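Local coordinates for protein geobacter metallireducens SMUG1 (PDB 5H9I) that belongs to the uracil DNA glycosylase superfamily as a SMUG1-type protein and binds xanthine in a pocket, at residues P33-Y44 and P62-P73. Residues are numbered along the deposited sequence; the frame is centred on the assembly and turned at random.
With XAN (xanthine), chain B.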
loop_
_atom_site.group_PDB
_atom_site.type_symbol
_atom_site.label_atom_id
_atom_site.label_comp_id
_atom_site.label_asym_id
_atom_site.label_seq_id
_atom_site.Cartn_x
_atom_site.Cartn_y
_atom_site.Cartn_z
ATOM N N PRO A 33 3.586 0.293 10.320
ATOM C CA PRO A 33 2.886 -0.972 10.462
ATOM C C PRO A 33 3.823 -2.163 10.089
ATOM O O PRO A 33 3.494 -3.298 10.449
ATOM C CB PRO A 33 1.635 -0.862 9.594
ATOM C CG PRO A 33 1.830 0.382 8.918
ATOM C CD PRO A 33 2.854 1.247 9.456
ATOM N N LEU A 34 4.914 -1.896 9.367
ATOM C CA LEU A 34 5.853 -2.981 9.079
ATOM C C LEU A 34 6.439 -3.484 10.325
ATOM O O LEU A 34 6.892 -4.654 10.377
ATOM C CB LEU A 34 6.980 -2.534 8.128
ATOM C CG LEU A 34 6.593 -1.957 6.825
ATOM C CD1 LEU A 34 7.762 -1.672 5.890
ATOM C CD2 LEU A 34 5.560 -2.832 6.082
ATOM N N LEU A 35 6.450 -2.672 11.379
ATOM C CA LEU A 35 6.985 -3.071 12.675
ATOM C C LEU A 35 5.922 -3.532 13.639
ATOM O O LEU A 35 6.082 -4.559 14.296
ATOM C CB LEU A 35 7.788 -1.917 13.251
ATOM C CG LEU A 35 8.891 -1.328 12.428
ATOM C CD1 LEU A 35 9.613 -0.149 13.112
ATOM C CD2 LEU A 35 9.905 -2.378 12.136
ATOM N N TYR A 36 4.830 -2.808 13.769
ATOM C CA TYR A 36 3.820 -3.166 14.745
ATOM C C TYR A 36 2.725 -4.122 14.292
ATOM O O TYR A 36 2.020 -4.644 15.069
ATOM C CB TYR A 36 3.222 -1.893 15.387
ATOM C CG TYR A 36 2.388 -1.012 14.509
ATOM C CD1 TYR A 36 1.115 -1.378 14.175
ATOM C CD2 TYR A 36 2.847 0.186 14.076
ATOM C CE1 TYR A 36 0.337 -0.571 13.408
ATOM C CE2 TYR A 36 2.066 1.011 13.322
ATOM C CZ TYR A 36 0.819 0.620 12.972
ATOM O OH TYR A 36 0.048 1.434 12.242
ATOM N N ALA A 37 2.656 -4.339 12.987
ATOM C CA ALA A 37 1.710 -5.292 12.417
ATOM C C ALA A 37 2.456 -6.241 11.487
ATOM O O ALA A 37 2.009 -6.568 10.445
ATOM C CB ALA A 37 0.602 -4.581 11.661
ATOM N N ARG A 38 3.599 -6.678 11.962
ATOM C CA ARG A 38 4.489 -7.480 11.160
ATOM C C ARG A 38 3.934 -8.865 10.819
ATOM O O ARG A 38 4.043 -9.278 9.742
ATOM C CB ARG A 38 5.881 -7.556 11.808
ATOM C CG ARG A 38 6.866 -8.319 10.915
ATOM C CD ARG A 38 8.359 -8.126 11.158
ATOM N NE ARG A 38 9.174 -8.745 10.095
ATOM C CZ ARG A 38 9.373 -10.048 9.987
ATOM N NH1 ARG A 38 8.836 -10.853 10.872
ATOM N NH2 ARG A 38 10.099 -10.557 9.003
ATOM N N GLU A 39 3.299 -9.510 11.773
ATOM C CA GLU A 39 2.800 -10.860 11.560
ATOM C C GLU A 39 1.730 -10.850 10.485
ATOM O O GLU A 39 1.814 -11.600 9.514
ATOM C CB GLU A 39 2.391 -11.631 12.847
ATOM C CG GLU A 39 3.642 -11.893 13.632
ATOM C CD GLU A 39 3.425 -12.709 14.879
ATOM O OE1 GLU A 39 2.276 -12.790 15.288
ATOM O OE2 GLU A 39 4.473 -13.272 15.276
ATOM N N PRO A 40 0.731 -9.959 10.584
ATOM C CA PRO A 40 -0.282 -9.992 9.498
ATOM C C PRO A 40 0.298 -9.479 8.150
ATOM O O PRO A 40 -0.080 -9.988 7.078
ATOM C CB PRO A 40 -1.414 -9.144 9.997
ATOM C CG PRO A 40 -0.832 -8.421 11.185
ATOM C CD PRO A 40 0.248 -9.222 11.770
ATOM N N HIS A 41 1.224 -8.535 8.215
ATOM C CA HIS A 41 1.845 -8.061 6.957
ATOM C C HIS A 41 2.623 -9.189 6.270
ATOM O O HIS A 41 2.460 -9.395 5.075
ATOM C CB HIS A 41 2.763 -6.923 7.282
ATOM C CG HIS A 41 3.434 -6.341 6.074
ATOM N ND1 HIS A 41 2.732 -5.609 5.108
ATOM C CD2 HIS A 41 4.687 -6.447 5.599
ATOM C CE1 HIS A 41 3.572 -5.273 4.148
ATOM N NE2 HIS A 41 4.758 -5.772 4.413
ATOM N N VAL A 42 3.463 -9.895 7.026
ATOM C CA VAL A 42 4.189 -11.005 6.430
ATOM C C VAL A 42 3.273 -12.134 5.988
ATOM O O VAL A 42 3.578 -12.817 5.013
ATOM C CB VAL A 42 5.319 -11.438 7.420
ATOM C CG1 VAL A 42 5.984 -12.705 6.923
ATOM C CG2 VAL A 42 6.351 -10.315 7.564
ATOM N N ALA A 43 2.176 -12.399 6.718
ATOM C CA ALA A 43 1.178 -13.294 6.225
ATOM C C ALA A 43 0.685 -12.935 4.805
ATOM O O ALA A 43 0.588 -13.769 3.937
ATOM C CB ALA A 43 -0.005 -13.440 7.211
ATOM N N TYR A 44 0.386 -11.658 4.651
ATOM C CA TYR A 44 -0.129 -11.216 3.345
ATOM C C TYR A 44 0.985 -11.366 2.294
ATOM O O TYR A 44 0.742 -11.921 1.211
ATOM C CB TYR A 44 -0.511 -9.722 3.476
ATOM C CG TYR A 44 -0.808 -9.017 2.165
ATOM C CD1 TYR A 44 -1.924 -9.367 1.429
ATOM C CD2 TYR A 44 0.056 -8.038 1.695
ATOM C CE1 TYR A 44 -2.237 -8.739 0.214
ATOM C CE2 TYR A 44 -0.252 -7.422 0.452
ATOM C CZ TYR A 44 -1.381 -7.808 -0.249
ATOM O OH TYR A 44 -1.621 -7.233 -1.488
ATOM N N PRO A 62 -0.534 4.163 3.943
ATOM C CA PRO A 62 -1.704 3.640 4.654
ATOM C C PRO A 62 -2.777 4.627 5.011
ATOM O O PRO A 62 -2.471 5.830 5.242
ATOM C CB PRO A 62 -1.095 3.168 5.963
ATOM C CG PRO A 62 0.331 2.717 5.602
ATOM C CD PRO A 62 0.733 3.796 4.610
ATOM N N GLY A 63 -4.027 4.185 5.011
ATOM C CA GLY A 63 -5.070 4.966 5.670
ATOM C C GLY A 63 -5.070 4.516 7.096
ATOM O O GLY A 63 -4.725 3.385 7.499
ATOM N N PRO A 64 -5.459 5.461 7.959
ATOM C CA PRO A 64 -5.514 5.142 9.393
ATOM C C PRO A 64 -6.341 3.970 9.813
ATOM O O PRO A 64 -6.062 3.348 10.871
ATOM C CB PRO A 64 -6.100 6.480 9.993
ATOM C CG PRO A 64 -6.871 7.020 8.837
ATOM C CD PRO A 64 -5.964 6.791 7.659
ATOM N N TRP A 65 -7.399 3.600 9.069
ATOM C CA TRP A 65 -8.303 2.569 9.468
ATOM C C TRP A 65 -8.166 1.266 8.668
ATOM O O TRP A 65 -8.847 0.303 8.951
ATOM C CB TRP A 65 -9.805 3.026 9.413
ATOM C CG TRP A 65 -10.053 4.440 9.895
ATOM C CD1 TRP A 65 -10.639 5.467 9.194
ATOM C CD2 TRP A 65 -9.628 4.990 11.131
ATOM N NE1 TRP A 65 -10.596 6.621 9.933
ATOM C CE2 TRP A 65 -10.027 6.336 11.144
ATOM C CE3 TRP A 65 -9.043 4.443 12.238
ATOM C CZ2 TRP A 65 -9.792 7.171 12.207
ATOM C CZ3 TRP A 65 -8.774 5.312 13.328
ATOM C CH2 TRP A 65 -9.183 6.649 13.259
ATOM N N GLY A 66 -7.131 1.292 7.810
ATOM C CA GLY A 66 -6.897 0.143 6.928
ATOM C C GLY A 66 -5.554 -0.483 7.219
ATOM O O GLY A 66 -5.400 -1.153 8.232
ATOM N N MET A 67 -4.576 -0.159 6.375
ATOM C CA MET A 67 -3.224 -0.778 6.552
ATOM C C MET A 67 -2.618 -0.388 7.955
ATOM O O MET A 67 -1.879 -1.151 8.522
ATOM C CB MET A 67 -2.260 -0.401 5.432
ATOM C CG MET A 67 -0.950 -1.002 5.670
ATOM S SD MET A 67 0.070 -1.009 4.189
ATOM C CE MET A 67 1.639 -1.638 4.778
ATOM N N ALA A 68 -2.980 0.820 8.453
ATOM C CA ALA A 68 -2.395 1.222 9.798
ATOM C C ALA A 68 -2.924 0.324 10.846
ATOM O O ALA A 68 -2.360 0.351 11.982
ATOM C CB ALA A 68 -2.694 2.656 10.070
ATOM N N GLN A 69 -4.030 -0.401 10.659
ATOM C CA GLN A 69 -4.643 -1.320 11.576
ATOM C C GLN A 69 -4.263 -2.761 11.323
ATOM O O GLN A 69 -4.092 -3.573 12.259
ATOM C CB GLN A 69 -6.159 -1.215 11.647
ATOM C CG GLN A 69 -6.693 0.181 11.857
ATOM C CD GLN A 69 -6.488 0.722 13.295
ATOM O OE1 GLN A 69 -6.530 -0.086 14.216
ATOM N NE2 GLN A 69 -6.238 1.949 13.433
ATOM N N THR A 70 -4.189 -3.164 10.032
ATOM C CA THR A 70 -4.116 -4.583 9.708
ATOM C C THR A 70 -2.775 -4.964 9.150
ATOM O O THR A 70 -2.504 -6.189 8.973
ATOM C CB THR A 70 -5.229 -4.894 8.646
ATOM O OG1 THR A 70 -4.950 -4.189 7.457
ATOM C CG2 THR A 70 -6.606 -4.727 9.170
ATOM N N GLY A 71 -1.943 -4.041 8.672
ATOM C CA GLY A 71 -0.686 -4.359 7.981
ATOM C C GLY A 71 -0.862 -4.714 6.510
ATOM O O GLY A 71 0.181 -4.977 5.894
ATOM N N VAL A 72 -2.071 -4.650 5.989
ATOM C CA VAL A 72 -2.323 -5.010 4.629
ATOM C C VAL A 72 -2.672 -3.841 3.803
ATOM O O VAL A 72 -3.478 -3.020 4.286
ATOM C CB VAL A 72 -3.422 -6.023 4.581
ATOM C CG1 VAL A 72 -3.827 -6.358 3.143
ATOM C CG2 VAL A 72 -3.039 -7.307 5.333
ATOM N N PRO A 73 -2.063 -3.575 2.636
ATOM C CA PRO A 73 -2.460 -2.414 1.801
ATOM C C PRO A 73 -3.966 -2.378 1.532
ATOM O O PRO A 73 -4.609 -3.390 1.293
ATOM C CB PRO A 73 -1.693 -2.598 0.468
ATOM C CG PRO A 73 -0.642 -3.613 0.812
ATOM C CD PRO A 73 -1.095 -4.453 1.966
HETATM N N9 XAN B . -6.405 3.740 1.686
HETATM C C4 XAN B . -5.227 3.262 1.393
HETATM N N3 XAN B . -4.527 2.197 1.771
HETATM C C2 XAN B . -3.379 2.002 1.298
HETATM O O2 XAN B . -2.745 1.059 1.697
HETATM N N1 XAN B . -2.830 2.784 0.357
HETATM C C6 XAN B . -3.417 3.839 -0.120
HETATM O O6 XAN B . -2.899 4.602 -0.943
HETATM C C5 XAN B . -4.664 4.158 0.421
HETATM N N7 XAN B . -5.532 5.133 0.195
HETATM C C8 XAN B . -6.585 4.876 0.954
#
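From 33-44, Y36 and H41 reach across to two backbone carbonyls, A68 O in the short helix 67-70 and G71 O just after it. At the centre, H41 ND1 donates to G71 O at 2.7 Å; the acceptor lies in the imidazole plane, ND1 is nearly in line with the carbonyl, and the N-H is moderately bent, at 157°. With CG anti to the backbone N (chi1 -179°), the ring lies beside the loop, and NE2 bonds S11 OG, so both nitrogens are engaged and the ring's rotation is fixed. L34 CD2 sits over one imidazole face, while the extended M67 brings its CE obliquely to within 4.1 Å of H41 ND1.

G71 has no side chain where a CB would run into A37 O, so its CA can approach A37 CB to 3.9 Å; its positive phi turns the chain out of helix 67-70. P40 CB presses on T70 O at 3.3 Å. Further along, V72 CG1 makes a CH-pi contact over one face of Y44, 4.1 Å from the ring centroid, and P73 CD reaches Y44 CE2 at 3.4 Å. The Y44 hydroxyl bonds V137 O, tying this end to strand 135-139.

At the other end, Y36 OH donates to A68 O at 2.7 Å, on a lone pair in the carbonyl plane; P33 CA covers one face of its ring. The touching residues are all buried; the solvent side belongs to L35, R38 and E39, which make no contact with 62-73, R38 pointing away to a salt bridge with D12. Helix 38-48 thus backs the segment following strand 55-59; G63, before helix 67-70, and P73, after it, both belong to the xanthine pocket of this uracil DNA glycosylase-like fold.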